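Local atomic coordinates of blue-light receptor of the bluf-family (Rhodobacter sphaeroides, PDB entry 2BYC), a protein that probably senses blue light through a bound flavin, as expected of a BLUF-family photoreceptor, and takes part in light-dependent signalling. Residues A[40-45]-A[126-131]; A[101-106]-A[111-116]. All coordinates share one frame; numbering follows the deposited sequence.

Contact 1: residues A[40-45]-A[126-131]; sequences TGILLY and RTIAAS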
ATOM      1  N   THR A  40       4.590  -5.855   5.292  1.00 12.65           N
ATOM      2  CA  THR A  40       3.577  -5.079   5.970  1.00 13.67           C
ATOM      3  C   THR A  40       3.319  -3.867   5.134  1.00 13.32           C
ATOM      4  O   THR A  40       4.118  -3.547   4.294  1.00 11.34           O
ATOM      5  CB  THR A  40       4.069  -4.631   7.395  1.00 13.78           C
ATOM      6  OG1 THR A  40       5.331  -3.926   7.302  1.00 17.08           O
ATOM      7  CG2 THR A  40       4.126  -5.803   8.300  1.00 15.31           C
ATOM      8  N   GLY A  41       2.170  -3.224   5.300  1.00 15.10           N
ATOM      9  CA  GLY A  41       1.935  -2.047   4.491  1.00 17.85           C
ATOM     10  C   GLY A  41       0.457  -1.680   4.422  1.00 16.47           C
ATOM     11  O   GLY A  41      -0.382  -2.233   5.205  1.00 16.19           O
ATOM     12  N   ILE A  42       0.144  -0.805   3.487  1.00 13.99           N
ATOM     13  CA  ILE A  42      -1.176  -0.229   3.409  1.00 12.95           C
ATOM     14  C   ILE A  42      -1.568  -0.149   1.912  1.00 12.01           C
ATOM     15  O   ILE A  42      -0.728   0.047   1.061  1.00  9.15           O
ATOM     16  CB  ILE A  42      -1.257   1.203   4.109  1.00 13.26           C
ATOM     17  CG1 ILE A  42      -0.079   2.103   3.647  1.00 17.08           C
ATOM     18  CG2 ILE A  42      -1.189   1.130   5.598  1.00 14.27           C
ATOM     19  CD1 ILE A  42      -0.348   3.642   3.588  1.00 13.93           C
ATOM     20  N   LEU A  43      -2.855  -0.296   1.643  1.00 11.85           N
ATOM     21  CA  LEU A  43      -3.393  -0.132   0.329  1.00 12.21           C
ATOM     22  C   LEU A  43      -4.452   0.919   0.340  1.00 11.17           C
ATOM     23  O   LEU A  43      -5.418   0.859   1.120  1.00 11.88           O
ATOM     24  CB  LEU A  43      -4.017  -1.417  -0.017  1.00 11.73           C
ATOM     25  CG  LEU A  43      -4.765  -1.650  -1.336  1.00 14.24           C
ATOM     26  CD1 LEU A  43      -3.870  -1.375  -2.520  1.00 11.13           C
ATOM     27  CD2 LEU A  43      -5.395  -3.034  -1.363  1.00 10.59           C
ATOM     28  N   LEU A  44      -4.299   1.916  -0.507  1.00  9.48           N
ATOM     29  CA  LEU A  44      -5.247   3.013  -0.516  1.00 11.45           C
ATOM     30  C   LEU A  44      -6.084   2.754  -1.742  1.00 11.09           C
ATOM     31  O   LEU A  44      -5.537   2.487  -2.773  1.00  7.89           O
ATOM     32  CB  LEU A  44      -4.546   4.405  -0.568  1.00 11.35           C
ATOM     33  CG  LEU A  44      -3.571   4.731   0.569  1.00 13.84           C
ATOM     34  CD1 LEU A  44      -2.308   4.002   0.505  1.00 19.85           C
ATOM     35  CD2 LEU A  44      -3.140   6.102   0.429  1.00 14.99           C
ATOM     36  N   TYR A  45      -7.392   2.910  -1.617  1.00 14.89           N
ATOM     37  CA  TYR A  45      -8.274   2.640  -2.701  1.00 18.21           C
ATOM     38  C   TYR A  45      -9.305   3.795  -2.724  1.00 19.00           C
ATOM     39  O   TYR A  45      -9.911   4.045  -1.706  1.00 21.94           O
ATOM     40  CB  TYR A  45      -8.891   1.274  -2.552  1.00 18.72           C
ATOM     41  CG  TYR A  45     -10.104   1.110  -3.443  1.00 20.25           C
ATOM     42  CD1 TYR A  45      -9.979   0.929  -4.821  1.00 21.13           C
ATOM     43  CD2 TYR A  45     -11.381   1.186  -2.885  1.00 18.46           C
ATOM     44  CE1 TYR A  45     -11.121   0.810  -5.637  1.00 17.72           C
ATOM     45  CE2 TYR A  45     -12.492   1.067  -3.660  1.00 19.43           C
ATOM     46  CZ  TYR A  45     -12.373   0.906  -5.009  1.00 21.42           C
ATOM     47  OH  TYR A  45     -13.568   0.811  -5.718  1.00 23.13           O
ATOM     48  N   ARG A 126       2.580   9.875   6.649  1.00 24.10           N
ATOM     49  CA  ARG A 126       2.536  10.593   7.890  1.00 25.87           C
ATOM     50  C   ARG A 126       1.138  10.565   8.488  1.00 25.31           C
ATOM     51  O   ARG A 126       0.944  10.253   9.646  1.00 26.98           O
ATOM     52  CB  ARG A 126       2.944  12.042   7.599  1.00 25.72           C
ATOM     53  CG  ARG A 126       3.102  12.950   8.789  1.00 29.10           C
ATOM     54  CD  ARG A 126       3.391  14.391   8.364  1.00 27.88           C
ATOM     55  NE  ARG A 126       2.150  15.113   8.220  1.00 34.70           N
ATOM     56  CZ  ARG A 126       1.833  15.814   7.142  1.00 38.43           C
ATOM     57  NH1 ARG A 126       2.704  15.912   6.129  1.00 36.38           N
ATOM     58  NH2 ARG A 126       0.640  16.413   7.084  1.00 39.60           N
ATOM     59  N   THR A 127       0.147  10.902   7.706  1.00 24.78           N
ATOM     60  CA  THR A 127      -1.142  11.045   8.295  1.00 25.07           C
ATOM     61  C   THR A 127      -1.757   9.702   8.589  1.00 23.42           C
ATOM     62  O   THR A 127      -2.427   9.517   9.607  1.00 22.60           O
ATOM     63  CB  THR A 127      -2.049  11.926   7.416  1.00 25.41           C
ATOM     64  OG1 THR A 127      -2.479  11.207   6.266  1.00 30.92           O
ATOM     65  CG2 THR A 127      -1.310  13.159   6.966  1.00 24.57           C
ATOM     66  N   ILE A 128      -1.587   8.750   7.678  1.00 23.07           N
ATOM     67  CA  ILE A 128      -2.032   7.364   7.948  1.00 22.24           C
ATOM     68  C   ILE A 128      -1.318   6.695   9.138  1.00 22.22           C
ATOM     69  O   ILE A 128      -1.993   6.219  10.065  1.00 22.91           O
ATOM     70  CB  ILE A 128      -1.983   6.454   6.679  1.00 21.82           C
ATOM     71  CG1 ILE A 128      -2.738   7.215   5.557  1.00 18.70           C
ATOM     72  CG2 ILE A 128      -2.608   5.125   7.053  1.00 19.68           C
ATOM     73  CD1 ILE A 128      -2.700   6.565   4.146  1.00 25.52           C
ATOM     74  N   ALA A 129       0.006   6.643   9.127  1.00 20.94           N
ATOM     75  CA  ALA A 129       0.763   6.122  10.310  1.00 22.40           C
ATOM     76  C   ALA A 129       0.247   6.710  11.617  1.00 22.86           C
ATOM     77  O   ALA A 129       0.056   5.994  12.605  1.00 23.28           O
ATOM     78  CB  ALA A 129       2.264   6.422  10.176  1.00 21.94           C
ATOM     79  N   ALA A 130       0.009   8.020  11.598  1.00 24.11           N
ATOM     80  CA  ALA A 130      -0.364   8.759  12.788  1.00 25.25           C
ATOM     81  C   ALA A 130      -1.753   8.393  13.237  1.00 25.94           C
ATOM     82  O   ALA A 130      -2.008   8.281  14.425  1.00 28.16           O
ATOM     83  CB  ALA A 130      -0.286  10.257  12.531  1.00 25.08           C
ATOM     84  N   SER A 131      -2.656   8.206  12.304  1.00 26.52           N
ATOM     85  CA  SER A 131      -3.992   7.796  12.656  1.00 27.54           C
ATOM     86  C   SER A 131      -3.962   6.467  13.412  1.00 28.33           C
ATOM     87  O   SER A 131      -4.533   6.346  14.482  1.00 28.20           O
ATOM     88  CB  SER A 131      -4.896   7.749  11.399  1.00 27.33           C
ATOM     89  OG  SER A 131      -5.850   6.689  11.486  1.00 28.75           O
TER
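Ile128 of helix 120-131 meets the strand 40-45 with a single methyl, set over the ends of Ile42 and Leu44. It is a compact example of how a helix can meet a strand through one residue of a single turn. The CB of Ile128 points toward the strand, and from there the side chain divides. The branch CG2 comes only loosely near the strand, 4.4 Å from Ile42 CD1. On the longer branch, CG1 is anti to the carbonyl carbon (chi1 -51°) and touches neither neighbour closely. Because chi2 is extended at 174°, the chain runs straight on, and its end does the work: Ile128 CD1 lies 3.8 Å from Ile42 CD1. It is equally close, 3.8 Å, to Leu44 CD2, and stands 4.1 Å from Leu44 CG. Both meetings are tip to tip, and purely apolar. The two strand residues, two positions apart, point the same way, with Ile42 CD1 and Leu44 CD1 3.7 Å from each other. Tyr45 instead touches Pro19 and Ile23 of helix 19-37, on the flavin side. The buried contact thus belongs to a ferredoxin-like BLUF fold, whose C-terminal helix covers the sheet face turned away from the flavin.

Contact 2: residues A[101-106]-A[111-116]; sequences KELRAL and ERLDLS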
ATOM      1  N   LYS A 101     -13.881   6.530   1.986  1.00 26.84           N
ATOM      2  CA  LYS A 101     -14.352   7.252   3.194  1.00 26.59           C
ATOM      3  C   LYS A 101     -13.234   7.613   4.141  1.00 25.62           C
ATOM      4  O   LYS A 101     -13.095   8.754   4.489  1.00 25.84           O
ATOM      5  CB  LYS A 101     -15.425   6.506   4.001  1.00 27.40           C
ATOM      6  CG  LYS A 101     -15.922   7.385   5.198  1.00 28.49           C
ATOM      7  CD  LYS A 101     -17.180   6.847   5.906  1.00 27.60           C
ATOM      8  CE  LYS A 101     -17.859   7.960   6.720  1.00 28.81           C
ATOM      9  NZ  LYS A 101     -19.259   7.635   7.346  1.00 31.49           N
ATOM     10  N   GLU A 102     -12.439   6.664   4.583  1.00 25.64           N
ATOM     11  CA  GLU A 102     -11.408   7.010   5.559  1.00 26.04           C
ATOM     12  C   GLU A 102     -10.290   7.857   4.988  1.00 25.16           C
ATOM     13  O   GLU A 102      -9.649   8.602   5.685  1.00 24.63           O
ATOM     14  CB  GLU A 102     -10.804   5.738   6.153  1.00 26.52           C
ATOM     15  CG  GLU A 102      -9.868   5.930   7.332  1.00 27.86           C
ATOM     16  CD  GLU A 102      -9.256   4.595   7.797  1.00 28.53           C
ATOM     17  OE1 GLU A 102      -9.195   3.649   6.971  1.00 31.83           O
ATOM     18  OE2 GLU A 102      -8.817   4.481   8.973  1.00 32.79           O
ATOM     19  N   LEU A 103     -10.014   7.726   3.707  1.00 24.97           N
ATOM     20  CA  LEU A 103      -8.980   8.592   3.147  1.00 26.01           C
ATOM     21  C   LEU A 103      -9.534  10.017   3.102  1.00 26.17           C
ATOM     22  O   LEU A 103      -8.799  10.954   3.294  1.00 25.38           O
ATOM     23  CB  LEU A 103      -8.621   8.158   1.733  1.00 25.89           C
ATOM     24  CG  LEU A 103      -7.529   8.817   0.905  1.00 25.82           C
ATOM     25  CD1 LEU A 103      -6.240   8.718   1.634  1.00 29.25           C
ATOM     26  CD2 LEU A 103      -7.425   8.101  -0.449  1.00 25.84           C
ATOM     27  N   ARG A 104     -10.829  10.174   2.798  1.00 27.86           N
ATOM     28  CA  ARG A 104     -11.486  11.508   2.865  1.00 29.51           C
ATOM     29  C   ARG A 104     -11.260  12.172   4.229  1.00 28.45           C
ATOM     30  O   ARG A 104     -10.844  13.329   4.300  1.00 27.97           O
ATOM     31  CB  ARG A 104     -12.997  11.412   2.561  1.00 28.74           C
ATOM     32  CG  ARG A 104     -13.371  11.407   1.087  1.00 32.59           C
ATOM     33  CD  ARG A 104     -14.907  11.194   0.930  1.00 34.45           C
ATOM     34  NE  ARG A 104     -15.383   9.791   1.075  1.00 43.83           N
ATOM     35  CZ  ARG A 104     -16.640   9.400   1.397  1.00 47.01           C
ATOM     36  NH1 ARG A 104     -17.588  10.306   1.649  1.00 48.75           N
ATOM     37  NH2 ARG A 104     -16.965   8.096   1.480  1.00 43.77           N
ATOM     38  N   ALA A 105     -11.526  11.432   5.306  1.00 28.83           N
ATOM     39  CA  ALA A 105     -11.347  11.926   6.660  1.00 30.49           C
ATOM     40  C   ALA A 105      -9.889  12.167   7.061  1.00 30.77           C
ATOM     41  O   ALA A 105      -9.605  13.074   7.836  1.00 32.62           O
ATOM     42  CB  ALA A 105     -11.998  10.972   7.657  1.00 29.23           C
ATOM     43  N   LEU A 106      -8.948  11.389   6.535  1.00 31.17           N
ATOM     44  CA  LEU A 106      -7.560  11.472   7.008  1.00 30.99           C
ATOM     45  C   LEU A 106      -6.646  12.370   6.203  1.00 31.03           C
ATOM     46  O   LEU A 106      -5.639  12.835   6.735  1.00 31.79           O
ATOM     47  CB  LEU A 106      -6.922  10.077   7.098  1.00 31.12           C
ATOM     48  CG  LEU A 106      -6.951   9.154   8.332  1.00 32.45           C
ATOM     49  CD1 LEU A 106      -8.291   9.065   9.039  1.00 34.26           C
ATOM     50  CD2 LEU A 106      -6.442   7.781   7.911  1.00 30.61           C
ATOM     51  N   GLU A 111      -7.153  12.624  -1.638  1.00 31.25           N
ATOM     52  CA  GLU A 111      -8.149  11.587  -1.925  1.00 30.92           C
ATOM     53  C   GLU A 111      -8.051  11.155  -3.395  1.00 28.67           C
ATOM     54  O   GLU A 111      -8.353  10.015  -3.731  1.00 27.34           O
ATOM     55  CB  GLU A 111      -9.582  12.056  -1.519  1.00 31.51           C
ATOM     56  CG  GLU A 111     -10.780  11.350  -2.250  1.00 31.34           C
ATOM     57  CD  GLU A 111     -12.022  12.259  -2.534  1.00 33.95           C
ATOM     58  OE1 GLU A 111     -12.381  13.151  -1.717  1.00 38.46           O
ATOM     59  OE2 GLU A 111     -12.664  12.053  -3.593  1.00 34.82           O
ATOM     60  N   ARG A 112      -7.592  12.059  -4.267  1.00 27.47           N
ATOM     61  CA  ARG A 112      -7.514  11.741  -5.666  1.00 28.12           C
ATOM     62  C   ARG A 112      -6.383  10.754  -5.924  1.00 25.98           C
ATOM     63  O   ARG A 112      -6.426  10.033  -6.926  1.00 23.31           O
ATOM     64  CB  ARG A 112      -7.374  12.986  -6.569  1.00 29.68           C
ATOM     65  CG  ARG A 112      -8.724  13.743  -6.760  1.00 30.50           C
ATOM     66  CD  ARG A 112      -8.849  14.446  -8.134  1.00 33.80           C
ATOM     67  NE  ARG A 112      -9.775  15.586  -8.001  1.00 42.93           N
ATOM     68  CZ  ARG A 112      -9.904  16.626  -8.835  1.00 45.04           C
ATOM     69  NH1 ARG A 112      -9.174  16.729  -9.938  1.00 46.23           N
ATOM     70  NH2 ARG A 112     -10.782  17.587  -8.536  1.00 48.61           N
ATOM     71  N   LEU A 113      -5.362  10.748  -5.057  1.00 23.11           N
ATOM     72  CA  LEU A 113      -4.225   9.794  -5.252  1.00 23.56           C
ATOM     73  C   LEU A 113      -3.532   9.988  -6.630  1.00 23.85           C
ATOM     74  O   LEU A 113      -3.210   9.028  -7.400  1.00 22.95           O
ATOM     75  CB  LEU A 113      -4.716   8.372  -5.098  1.00 21.10           C
ATOM     76  CG  LEU A 113      -5.272   7.974  -3.740  1.00 20.22           C
ATOM     77  CD1 LEU A 113      -5.467   6.463  -3.788  1.00 14.83           C
ATOM     78  CD2 LEU A 113      -4.259   8.325  -2.713  1.00 16.55           C
ATOM     79  N   ASP A 114      -3.298  11.242  -6.928  1.00 26.58           N
ATOM     80  CA  ASP A 114      -2.722  11.549  -8.196  1.00 29.41           C
ATOM     81  C   ASP A 114      -1.242  11.431  -8.033  1.00 30.06           C
ATOM     82  O   ASP A 114      -0.575  11.065  -9.008  1.00 30.53           O
ATOM     83  CB  ASP A 114      -3.166  12.888  -8.732  1.00 29.41           C
ATOM     84  CG  ASP A 114      -4.198  12.724  -9.807  1.00 36.60           C
ATOM     85  OD1 ASP A 114      -4.072  11.678 -10.497  1.00 43.89           O
ATOM     86  OD2 ASP A 114      -5.145  13.570  -9.961  1.00 41.65           O
ATOM     87  N   LEU A 115      -0.780  11.618  -6.781  1.00 29.77           N
ATOM     88  CA  LEU A 115       0.635  11.743  -6.413  1.00 31.04           C
ATOM     89  C   LEU A 115       1.409  12.776  -7.252  1.00 33.02           C
ATOM     90  O   LEU A 115       2.549  12.522  -7.602  1.00 33.40           O
ATOM     91  CB  LEU A 115       1.387  10.380  -6.487  1.00 30.17           C
ATOM     92  CG  LEU A 115       1.341   9.291  -5.398  1.00 31.70           C
ATOM     93  CD1 LEU A 115       0.082   9.194  -4.587  1.00 25.39           C
ATOM     94  CD2 LEU A 115       1.707   7.970  -6.054  1.00 30.64           C
ATOM     95  N   SER A 116       0.815  13.923  -7.575  1.00 33.24           N
ATOM     96  CA  SER A 116       1.522  14.897  -8.398  1.00 34.68           C
ATOM     97  C   SER A 116       2.392  15.769  -7.556  1.00 35.31           C
ATOM     98  O   SER A 116       3.414  16.272  -8.016  1.00 36.37           O
ATOM     99  CB  SER A 116       0.532  15.808  -9.059  1.00 34.44           C
ATOM    100  OG  SER A 116      -0.573  15.072  -9.502  1.00 36.29           O
TER
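Leu103 and Leu113 cross obliquely, and their meeting defines the inner part of this helix-to-loop contact. Leu103 points from helix 100-106 toward the returning chain, with CG anti to its own backbone nitrogen (chi1 -177°). This carries CD2 out to a place where it serves two partners: Leu103 CD2 is 3.9 Å from Glu111 CA and 3.9 Å from Leu113 CD2. Leu113 starts out across this direction rather than along it, yet the end of its side chain swings nearer, and its CG is also 3.9 Å from Leu103 CD2. Both leucines further rest on Leu124 of helix 120-131, and Leu113 reaches Val51 of the sheet as well.

Toward solvent the orientation is different. Arg104 and Glu111 lie side by side and point the same way, so the carboxylate meets the arginine's methylenes: Glu111 OE1 is 3.4 Å from Arg104 CG and 4.1 Å from Arg104 CD. A bend at chi3 (-79°) turns the guanidinium away from the carboxylate, with the two planes 72° apart. Arg104 NE remains 5.3 Å from Glu111 OE1, leaving the opposite charges near each other without a salt bridge; any attraction is probably modest. The pattern, apolar within and charged at the border, is that of a short helix and its following loop folded together in the C-terminal part of this BLUF protein.

How the contacts relate
The two contacts lie 11 Å apart between centres. Contact 1 ties helix 120-131 to strand 40-45, whereas contact 2 lies within the C-terminal part, between helix 100-106 and the loop that follows it. Both segments of contact 2 fall in the chain between the two segments of contact 1: strand 40-45 comes first, then helix 100-106, the loop with 111-116, and finally helix 120-131. They also touch directly. Leu44 CB packs at 3.9 Å against Leu113 CD1, and Ser131 OG lies 3.8 Å from Leu106 CD2. The loop and both helices form one layer over the sheet to which strand 40-45 belongs, and that sheet stands between this layer and the flavin.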